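Local coordinates for protein YcaO (Methanopyrus kandleri, PDB 6CIB) that binds ADP and magnesium and, as a YcaO-family enzyme, probably uses ATP to activate peptide backbone amides for thioamidation, at residues F38-G43 and G255-R260; P46-R51 and Q70-A75. All blocks are in the same frame, centred on the assembly; numbering follows the deposited sequence.

Contact 1. Residues F38-G43 and G255-R260; sequences FSDRVG and GLSMAR. With OXM (oxamic acid), chain I.
Strand 38-42, where D40 and V42 touch helix 255-260, crosses the helix at 119°, with the segment axes 8.6 Å apart at closest approach. The backbones come nearest at V42 and S257, whose CA atoms are 6.6 Å apart. D40 and V42 both point their CB toward the helix. The polar link is a short hydrogen bond from S257 OG to D40 OD2, 2.6 Å long. The hydroxyl meets the carboxylate on the anti side of OD2, 18° out of its plane. S257 places OG for this by holding it anti to the backbone N (chi1 169°). A water gives one proton to D40 OD2 and the other to S257 O, 3.0 Å from the water oxygen, so it joins the aspartate to the helix backbone as well. The other carboxylate oxygen, OD1, forms a salt bridge with R261, just past the segment.

V42 fills the apolar half. Its CG1 lies 3.9 Å from L256 CD1, and the two side chains cross at about a right angle. Its CG2 packs on the backbone N and CB of S257. R260 NH1 also lies 4.4 Å from V42 CG1, while R260 NE is held by a salt bridge to E230.

R41 points away from the helix. Its NH1 donates to O3 of the bound oxamic acid at 2.9 Å, in a nearly straight bond. R68 also binds this ligand.

The contact joins an edge strand of the three-stranded sheet to the C-terminal part of helix 241-260. With a hydroxyl, a water and R261 all directed at its carboxylate, D40 is probably held in the ionised form and fixed in its rotation.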
ATOM      1  N   PHE A  38       7.844  15.220  13.032  1.00 31.04           N
ATOM      2  CA  PHE A  38       8.474  14.460  14.112  1.00 32.20           C
ATOM      3  C   PHE A  38       9.390  13.382  13.533  1.00 30.69           C
ATOM      4  O   PHE A  38       9.037  12.730  12.548  1.00 29.98           O
ATOM      5  CB  PHE A  38       7.420  13.766  14.982  1.00 33.22           C
ATOM      6  CG  PHE A  38       6.434  14.702  15.630  1.00 35.24           C
ATOM      7  CD1 PHE A  38       6.739  15.333  16.843  1.00 34.18           C
ATOM      8  CD2 PHE A  38       5.189  14.938  15.037  1.00 35.92           C
ATOM      9  CE1 PHE A  38       5.826  16.190  17.450  1.00 36.44           C
ATOM     10  CE2 PHE A  38       4.266  15.793  15.644  1.00 38.32           C
ATOM     11  CZ  PHE A  38       4.585  16.412  16.853  1.00 36.66           C
ATOM     12  N   SER A  39      10.531  13.173  14.177  1.00 29.04           N
ATOM     13  CA  SER A  39      11.443  12.089  13.814  1.00 30.22           C
ATOM     14  C   SER A  39      11.543  11.035  14.900  1.00 29.78           C
ATOM     15  O   SER A  39      11.868  11.333  16.053  1.00 30.68           O
ATOM     16  CB  SER A  39      12.837  12.635  13.493  1.00 30.43           C
ATOM     17  OG  SER A  39      12.793  13.448  12.342  1.00 29.85           O
ATOM     18  N   ASP A  40      11.247   9.796  14.525  1.00 29.96           N
ATOM     19  CA  ASP A  40      11.379   8.652  15.427  1.00 29.09           C
ATOM     20  C   ASP A  40      12.436   7.699  14.884  1.00 27.31           C
ATOM     21  O   ASP A  40      12.838   7.804  13.729  1.00 27.66           O
ATOM     22  CB  ASP A  40      10.026   7.930  15.575  1.00 28.99           C
ATOM     23  CG  ASP A  40       9.028   8.699  16.463  1.00 31.80           C
ATOM     24  OD1 ASP A  40       9.387   9.772  17.001  1.00 30.72           O
ATOM     25  OD2 ASP A  40       7.872   8.227  16.619  1.00 31.97           O
ATOM     26  N   ARG A  41      12.893   6.785  15.721  1.00 26.33           N
ATOM     27  CA  ARG A  41      13.690   5.657  15.263  1.00 26.90           C
ATOM     28  C   ARG A  41      13.239   4.438  16.052  1.00 26.47           C
ATOM     29  O   ARG A  41      13.316   4.417  17.285  1.00 27.32           O
ATOM     30  CB  ARG A  41      15.195   5.916  15.433  1.00 27.80           C
ATOM     31  CG  ARG A  41      16.106   5.106  14.493  1.00 31.30           C
ATOM     32  CD  ARG A  41      17.590   5.510  14.572  1.00 31.87           C
ATOM     33  NE  ARG A  41      17.967   5.620  15.968  1.00 35.67           N
ATOM     34  CZ  ARG A  41      18.303   6.732  16.610  1.00 33.15           C
ATOM     35  NH1 ARG A  41      18.436   7.899  15.983  1.00 32.79           N
ATOM     36  NH2 ARG A  41      18.550   6.642  17.902  1.00 34.88           N
ATOM     37  N   VAL A  42      12.747   3.432  15.340  1.00 25.85           N
ATOM     38  CA  VAL A  42      12.266   2.217  15.990  1.00 26.34           C
ATOM     39  C   VAL A  42      13.301   1.141  15.710  1.00 27.46           C
ATOM     40  O   VAL A  42      13.451   0.690  14.563  1.00 27.39           O
ATOM     41  CB  VAL A  42      10.842   1.827  15.522  1.00 25.84           C
ATOM     42  CG1 VAL A  42      10.400   0.516  16.156  1.00 25.56           C
ATOM     43  CG2 VAL A  42       9.850   2.940  15.862  1.00 25.33           C
ATOM     44  N   GLY A  43      14.024   0.760  16.766  1.00 29.45           N
ATOM     45  CA  GLY A  43      15.273  -0.003  16.641  1.00 30.56           C
ATOM     46  C   GLY A  43      16.165   0.740  15.665  1.00 31.46           C
ATOM     47  O   GLY A  43      16.438   1.926  15.879  1.00 33.89           O
ATOM     48  N   GLY A 255       4.254   1.141  12.405  1.00 27.81           N
ATOM     49  CA  GLY A 255       3.164   0.789  13.320  1.00 29.06           C
ATOM     50  C   GLY A 255       3.526   1.032  14.777  1.00 29.27           C
ATOM     51  O   GLY A 255       2.735   1.610  15.524  1.00 30.92           O
ATOM     52  N   LEU A 256       4.732   0.614  15.166  1.00 28.24           N
ATOM     53  CA  LEU A 256       5.215   0.799  16.536  1.00 27.69           C
ATOM     54  C   LEU A 256       5.430   2.249  16.909  1.00 27.69           C
ATOM     55  O   LEU A 256       5.112   2.649  18.038  1.00 28.14           O
ATOM     56  CB  LEU A 256       6.481  -0.024  16.799  1.00 27.20           C
ATOM     57  CG  LEU A 256       6.306  -1.545  16.725  1.00 27.57           C
ATOM     58  CD1 LEU A 256       7.648  -2.257  16.697  1.00 26.50           C
ATOM     59  CD2 LEU A 256       5.436  -2.043  17.868  1.00 28.34           C
ATOM     60  N   SER A 257       5.951   3.037  15.966  1.00 27.21           N
ATOM     61  CA  SER A 257       6.082   4.480  16.148  1.00 28.63           C
ATOM     62  C   SER A 257       4.725   5.125  16.430  1.00 31.14           C
ATOM     63  O   SER A 257       4.599   5.913  17.375  1.00 31.70           O
ATOM     64  CB  SER A 257       6.748   5.129  14.930  1.00 28.03           C
ATOM     65  OG  SER A 257       6.653   6.542  14.995  1.00 27.66           O
HETATM   66  N   MSE A 258       3.722   4.766  15.625  1.00 32.46           N
HETATM   67  CA  MSE A 258       2.351   5.286  15.761  1.00 36.22           C
HETATM   68  C   MSE A 258       1.708   4.922  17.074  1.00 35.64           C
HETATM   69  O   MSE A 258       1.073   5.777  17.717  1.00 34.49           O
HETATM   70  CB  MSE A 258       1.431   4.716  14.679  1.00 43.35           C
HETATM   71  CG  MSE A 258       1.958   4.913  13.273  1.00 54.42           C
HETATM   72 SE   MSE A 258       1.738   6.794  12.785  1.00 75.52          SE
HETATM   73  CE  MSE A 258       0.601   6.180  11.291  1.00 59.68           C
ATOM     74  N   ALA A 259       1.851   3.655  17.473  1.00 34.15           N
ATOM     75  CA  ALA A 259       1.243   3.159  18.711  1.00 35.76           C
ATOM     76  C   ALA A 259       1.865   3.840  19.935  1.00 36.56           C
ATOM     77  O   ALA A 259       1.152   4.216  20.862  1.00 36.25           O
ATOM     78  CB  ALA A 259       1.362   1.643  18.799  1.00 34.62           C
ATOM     79  N   ARG A 260       3.184   4.030  19.908  1.00 36.41           N
ATOM     80  CA  ARG A 260       3.912   4.699  20.992  1.00 35.74           C
ATOM     81  C   ARG A 260       3.584   6.186  21.116  1.00 35.62           C
ATOM     82  O   ARG A 260       3.812   6.779  22.166  1.00 35.25           O
ATOM     83  CB  ARG A 260       5.417   4.505  20.829  1.00 36.58           C
ATOM     84  CG  ARG A 260       5.899   3.140  21.276  1.00 37.22           C
ATOM     85  CD  ARG A 260       7.268   2.844  20.701  1.00 37.98           C
ATOM     86  NE  ARG A 260       7.591   1.430  20.858  1.00 41.59           N
ATOM     87  CZ  ARG A 260       8.804   0.898  20.707  1.00 42.24           C
ATOM     88  NH1 ARG A 260       9.845   1.656  20.402  1.00 44.02           N
ATOM     89  NH2 ARG A 260       8.974  -0.405  20.874  1.00 45.17           N
TER
HETATM   90  C1  OXM I 403      20.282   9.579  12.905  1.00 34.67           C
HETATM   91  N1  OXM I 403      20.591   9.295  14.166  1.00 31.90           N
HETATM   92  O1  OXM I 403      21.103  10.057  12.120  1.00 35.28           O
HETATM   93  C2  OXM I 403      18.917   9.305  12.452  1.00 34.20           C
HETATM   94  O2  OXM I 403      18.505   9.845  11.401  1.00 31.19           O
HETATM   95  O3  OXM I 403      18.195   8.537  13.131  1.00 35.37           O
HETATM   96  O   HOH W   1       7.120   6.823  18.625  1.00 35.83           O

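Contact 2. Residues P46-R51 and Q70-A75. With ADP (adenosine-5'-diphosphate), chain G.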
ATOM      1  N   PRO A  46      14.397   4.478  10.862  1.00 26.92           N
ATOM      2  CA  PRO A  46      13.889   5.847  10.901  1.00 26.99           C
ATOM      3  C   PRO A  46      12.420   5.893  10.501  1.00 25.83           C
ATOM      4  O   PRO A  46      12.036   5.324   9.463  1.00 25.47           O
ATOM      5  CB  PRO A  46      14.730   6.582   9.840  1.00 26.65           C
ATOM      6  CG  PRO A  46      15.872   5.691   9.533  1.00 27.00           C
ATOM      7  CD  PRO A  46      15.410   4.296   9.811  1.00 26.57           C
ATOM      8  N   VAL A  47      11.616   6.551  11.333  1.00 25.30           N
ATOM      9  CA  VAL A  47      10.196   6.780  11.051  1.00 25.68           C
ATOM     10  C   VAL A  47       9.935   8.290  11.147  1.00 26.28           C
ATOM     11  O   VAL A  47      10.482   8.968  12.018  1.00 26.57           O
ATOM     12  CB  VAL A  47       9.259   5.986  12.012  1.00 25.25           C
ATOM     13  CG1 VAL A  47       7.782   6.278  11.713  1.00 24.53           C
ATOM     14  CG2 VAL A  47       9.519   4.486  11.913  1.00 24.41           C
ATOM     15  N   GLU A  48       9.099   8.800  10.246  1.00 25.67           N
ATOM     16  CA  GLU A  48       8.788  10.223  10.170  1.00 26.21           C
ATOM     17  C   GLU A  48       7.291  10.450  10.322  1.00 27.13           C
ATOM     18  O   GLU A  48       6.482   9.730   9.725  1.00 27.33           O
ATOM     19  CB  GLU A  48       9.276  10.790   8.839  1.00 25.60           C
ATOM     20  CG  GLU A  48      10.790  10.906   8.731  1.00 25.85           C
ATOM     21  CD  GLU A  48      11.358  12.032   9.587  1.00 26.54           C
ATOM     22  OE1 GLU A  48      10.775  13.133   9.605  1.00 27.93           O
ATOM     23  OE2 GLU A  48      12.395  11.816  10.233  1.00 26.78           O
ATOM     24  N   ILE A  49       6.915  11.432  11.135  1.00 27.25           N
ATOM     25  CA  ILE A  49       5.484  11.721  11.341  1.00 28.23           C
ATOM     26  C   ILE A  49       5.202  13.146  10.902  1.00 28.28           C
ATOM     27  O   ILE A  49       5.983  14.059  11.195  1.00 27.64           O
ATOM     28  CB  ILE A  49       5.014  11.456  12.798  1.00 29.87           C
ATOM     29  CG1 ILE A  49       5.129   9.969  13.144  1.00 31.39           C
ATOM     30  CG2 ILE A  49       3.558  11.875  13.020  1.00 29.52           C
ATOM     31  CD1 ILE A  49       6.354   9.650  13.966  1.00 35.22           C
ATOM     32  N   ARG A  50       4.089  13.316  10.188  1.00 27.57           N
ATOM     33  CA  ARG A  50       3.641  14.623   9.732  1.00 27.34           C
ATOM     34  C   ARG A  50       2.241  14.937  10.254  1.00 29.24           C
ATOM     35  O   ARG A  50       1.345  14.086  10.203  1.00 28.88           O
ATOM     36  CB  ARG A  50       3.678  14.692   8.200  1.00 26.77           C
ATOM     37  CG  ARG A  50       5.060  14.433   7.579  1.00 25.74           C
ATOM     38  CD  ARG A  50       6.022  15.599   7.826  1.00 25.93           C
ATOM     39  NE  ARG A  50       7.378  15.343   7.326  1.00 25.21           N
ATOM     40  CZ  ARG A  50       8.346  14.725   8.008  1.00 26.31           C
ATOM     41  NH1 ARG A  50       8.126  14.289   9.245  1.00 24.09           N
ATOM     42  NH2 ARG A  50       9.543  14.537   7.445  1.00 25.58           N
ATOM     43  N   ARG A  51       2.077  16.149  10.780  1.00 28.61           N
ATOM     44  CA  ARG A  51       0.763  16.707  11.063  1.00 30.03           C
ATOM     45  C   ARG A  51       0.407  17.625   9.891  1.00 30.57           C
ATOM     46  O   ARG A  51       1.152  18.559   9.571  1.00 28.88           O
ATOM     47  CB  ARG A  51       0.764  17.458  12.401  1.00 30.99           C
ATOM     48  CG  ARG A  51      -0.610  17.937  12.863  1.00 32.72           C
ATOM     49  CD  ARG A  51      -0.612  18.364  14.330  1.00 35.05           C
ATOM     50  NE  ARG A  51       0.225  19.535  14.594  1.00 37.90           N
ATOM     51  CZ  ARG A  51      -0.183  20.803  14.528  1.00 41.44           C
ATOM     52  NH1 ARG A  51      -1.435  21.103  14.209  1.00 43.17           N
ATOM     53  NH2 ARG A  51       0.669  21.791  14.786  1.00 41.72           N
ATOM     54  N   GLN A  70      15.271   8.548   3.068  1.00 24.29           N
ATOM     55  CA  GLN A  70      14.101   7.849   2.486  1.00 24.38           C
ATOM     56  C   GLN A  70      12.839   8.007   3.341  1.00 23.39           C
ATOM     57  O   GLN A  70      11.751   8.181   2.802  1.00 22.66           O
ATOM     58  CB  GLN A  70      14.388   6.361   2.191  1.00 25.87           C
ATOM     59  CG  GLN A  70      13.191   5.533   1.677  1.00 26.02           C
ATOM     60  CD  GLN A  70      12.515   6.089   0.418  1.00 26.64           C
ATOM     61  OE1 GLN A  70      13.097   6.876  -0.334  1.00 26.15           O
ATOM     62  NE2 GLN A  70      11.268   5.663   0.181  1.00 26.00           N
ATOM     63  N   ALA A  71      13.000   7.965   4.663  1.00 23.42           N
ATOM     64  CA  ALA A  71      11.879   8.188   5.575  1.00 22.96           C
ATOM     65  C   ALA A  71      11.264   9.574   5.387  1.00 23.01           C
ATOM     66  O   ALA A  71      10.038   9.726   5.446  1.00 23.77           O
ATOM     67  CB  ALA A  71      12.312   7.981   7.017  1.00 22.23           C
ATOM     68  N   ARG A  72      12.118  10.573   5.148  1.00 23.11           N
ATOM     69  CA  ARG A  72      11.680  11.954   4.955  1.00 23.80           C
ATOM     70  C   ARG A  72      11.022  12.173   3.586  1.00 23.98           C
ATOM     71  O   ARG A  72      10.075  12.947   3.472  1.00 24.13           O
ATOM     72  CB  ARG A  72      12.827  12.946   5.235  1.00 24.70           C
ATOM     73  CG  ARG A  72      13.080  13.069   6.729  1.00 25.47           C
ATOM     74  CD  ARG A  72      14.194  14.014   7.131  1.00 26.35           C
ATOM     75  NE  ARG A  72      14.262  14.070   8.588  1.00 27.03           N
ATOM     76  CZ  ARG A  72      15.322  14.449   9.303  1.00 28.42           C
ATOM     77  NH1 ARG A  72      16.454  14.817   8.717  1.00 26.61           N
ATOM     78  NH2 ARG A  72      15.244  14.448  10.628  1.00 28.30           N
ATOM     79  N   VAL A  73      11.517  11.475   2.566  1.00 23.22           N
ATOM     80  CA  VAL A  73      10.872  11.431   1.246  1.00 23.74           C
ATOM     81  C   VAL A  73       9.506  10.743   1.352  1.00 24.68           C
ATOM     82  O   VAL A  73       8.499  11.277   0.883  1.00 24.49           O
ATOM     83  CB  VAL A  73      11.756  10.712   0.197  1.00 23.83           C
ATOM     84  CG1 VAL A  73      10.993  10.509  -1.113  1.00 23.63           C
ATOM     85  CG2 VAL A  73      13.037  11.499  -0.060  1.00 22.76           C
ATOM     86  N   SER A  74       9.493   9.569   1.981  1.00 25.52           N
ATOM     87  CA  SER A  74       8.274   8.775   2.190  1.00 25.59           C
ATOM     88  C   SER A  74       7.185   9.592   2.905  1.00 24.96           C
ATOM     89  O   SER A  74       6.032   9.606   2.466  1.00 23.99           O
ATOM     90  CB  SER A  74       8.632   7.510   2.984  1.00 26.07           C
ATOM     91  OG  SER A  74       7.495   6.860   3.492  1.00 29.13           O
ATOM     92  N   ALA A  75       7.556  10.274   3.994  1.00 24.03           N
ATOM     93  CA  ALA A  75       6.603  11.104   4.743  1.00 23.90           C
ATOM     94  C   ALA A  75       6.058  12.256   3.896  1.00 23.98           C
ATOM     95  O   ALA A  75       4.849  12.494   3.895  1.00 24.11           O
ATOM     96  CB  ALA A  75       7.210  11.622   6.041  1.00 23.42           C
TER
HETATM   97  PB  ADP G 401       3.723   2.899   0.993  1.00 48.27           P
HETATM   98  O1B ADP G 401       3.406   3.303  -0.432  1.00 47.80           O
HETATM   99  O2B ADP G 401       3.621   1.411   1.262  1.00 51.35           O
HETATM  100  O3B ADP G 401       3.083   3.757   2.059  1.00 47.98           O
HETATM  101  PA  ADP G 401       6.175   4.386   1.444  1.00 35.77           P
HETATM  102  O1A ADP G 401       7.563   4.015   1.000  1.00 38.83           O
HETATM  103  O2A ADP G 401       5.995   4.716   2.902  1.00 36.77           O
HETATM  104  O3A ADP G 401       5.321   3.092   1.069  1.00 43.46           O
HETATM  105  O5' ADP G 401       5.666   5.598   0.519  1.00 34.06           O
HETATM  106  C5' ADP G 401       4.665   6.574   0.857  1.00 32.69           C
HETATM  107  C4' ADP G 401       4.342   7.419  -0.390  1.00 32.14           C
HETATM  108  O4' ADP G 401       5.530   8.075  -0.860  1.00 32.12           O
HETATM  109  C3' ADP G 401       3.856   6.590  -1.583  1.00 31.59           C
HETATM  110  O3' ADP G 401       2.973   7.382  -2.401  1.00 30.75           O
HETATM  111  C2' ADP G 401       5.129   6.303  -2.359  1.00 30.68           C
HETATM  112  O2' ADP G 401       4.881   5.998  -3.728  1.00 30.03           O
HETATM  113  C1' ADP G 401       5.909   7.599  -2.164  1.00 30.41           C
HETATM  114  N9  ADP G 401       7.378   7.413  -2.190  1.00 30.40           N
HETATM  115  C8  ADP G 401       8.089   6.685  -1.310  1.00 30.89           C
HETATM  116  N7  ADP G 401       9.407   6.714  -1.614  1.00 30.60           N
HETATM  117  C5  ADP G 401       9.558   7.491  -2.692  1.00 30.09           C
HETATM  118  C6  ADP G 401      10.703   7.941  -3.516  1.00 29.63           C
HETATM  119  N6  ADP G 401      11.963   7.549  -3.210  1.00 28.92           N
HETATM  120  N1  ADP G 401      10.435   8.746  -4.574  1.00 30.61           N
HETATM  121  C2  ADP G 401       9.177   9.142  -4.885  1.00 30.88           C
HETATM  122  N3  ADP G 401       8.090   8.771  -4.170  1.00 30.55           N
HETATM  123  C4  ADP G 401       8.217   7.959  -3.077  1.00 30.28           C
HETATM  124  O   HOH W   2      10.070  15.331   4.824  1.00 25.11           O
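Helix 68-85 lies over the middle strand, 45-54, of a three-stranded antiparallel sheet and lines the ADP pocket with another of its faces. P46, E48 and R50 point toward the helix, where A71 and A75 allow a close approach of 7.4 Å between the segment axes. P46 CB and A71 CB pack 4.0 Å apart. E48 CB sits 3.6 Å from A75 CB, and E48 CG lies against the A71 carbonyl.

Salt bridges tie E48 to R50 on its own strand and, weakly, to R72 across the interface. R50 grips E48 end-on: NH1 and NH2 both donate to OE1, each at 2.9 Å, with OE1 in the guanidinium plane. NH1 also donates to I49 O, from above that carbonyl's plane. A75 CB covers one face of the R50 guanidinium, 3.8 Å above its centre, and E29 holds NE. A water links R50 NH2 to R72 O. A lysine in place of R50 would probably leave E48 OE1 without its two-nitrogen grip and A75 CB without the flat group it packs on. R72 adds only a weak bond, NE to E48 OE2 at 3.4 Å, with the carboxylate and guanidinium planes 82° apart. The stronger partners of OE2 are S39 and R68.

On the nucleotide side, Q70 pairs with the adenine through both ends of its amide: NE2 donates to ADP N7 at 2.8 Å, and OE1 accepts from ADP N6. A bend at chi2 (56°) turns this amide to the base. V73 CG1 packs on the adenine at C6, and S74 OG donates to ADP O2A at 2.7 Å.

Overall arrangement
Contacts 1 and 2 share one sheet: strands 34-42 and 45-54 are neighbours in it, and contact 2 is nested within the chain loop that contact 1 closes. Both contacts are largely buried, but residues 38-43 lie on an edge strand, where R41 is exposed, and R260 of the helix is exposed too. Residues 46-51 lie on the middle strand. Helix 68-85 reaches ADP directly, while the side chain of S257 on helix 241-260 is about 12 Å from the nucleotide. Contact 1 relies on a hydroxyl-to-carboxylate bond, a bridging water and a valine; contact 2 on alanines and charges, with E48 and R50 buried and R72 partly exposed. S39 with E48, backbone pair D40-V47 and I49 CD1 packing on S257 and D40 join the two.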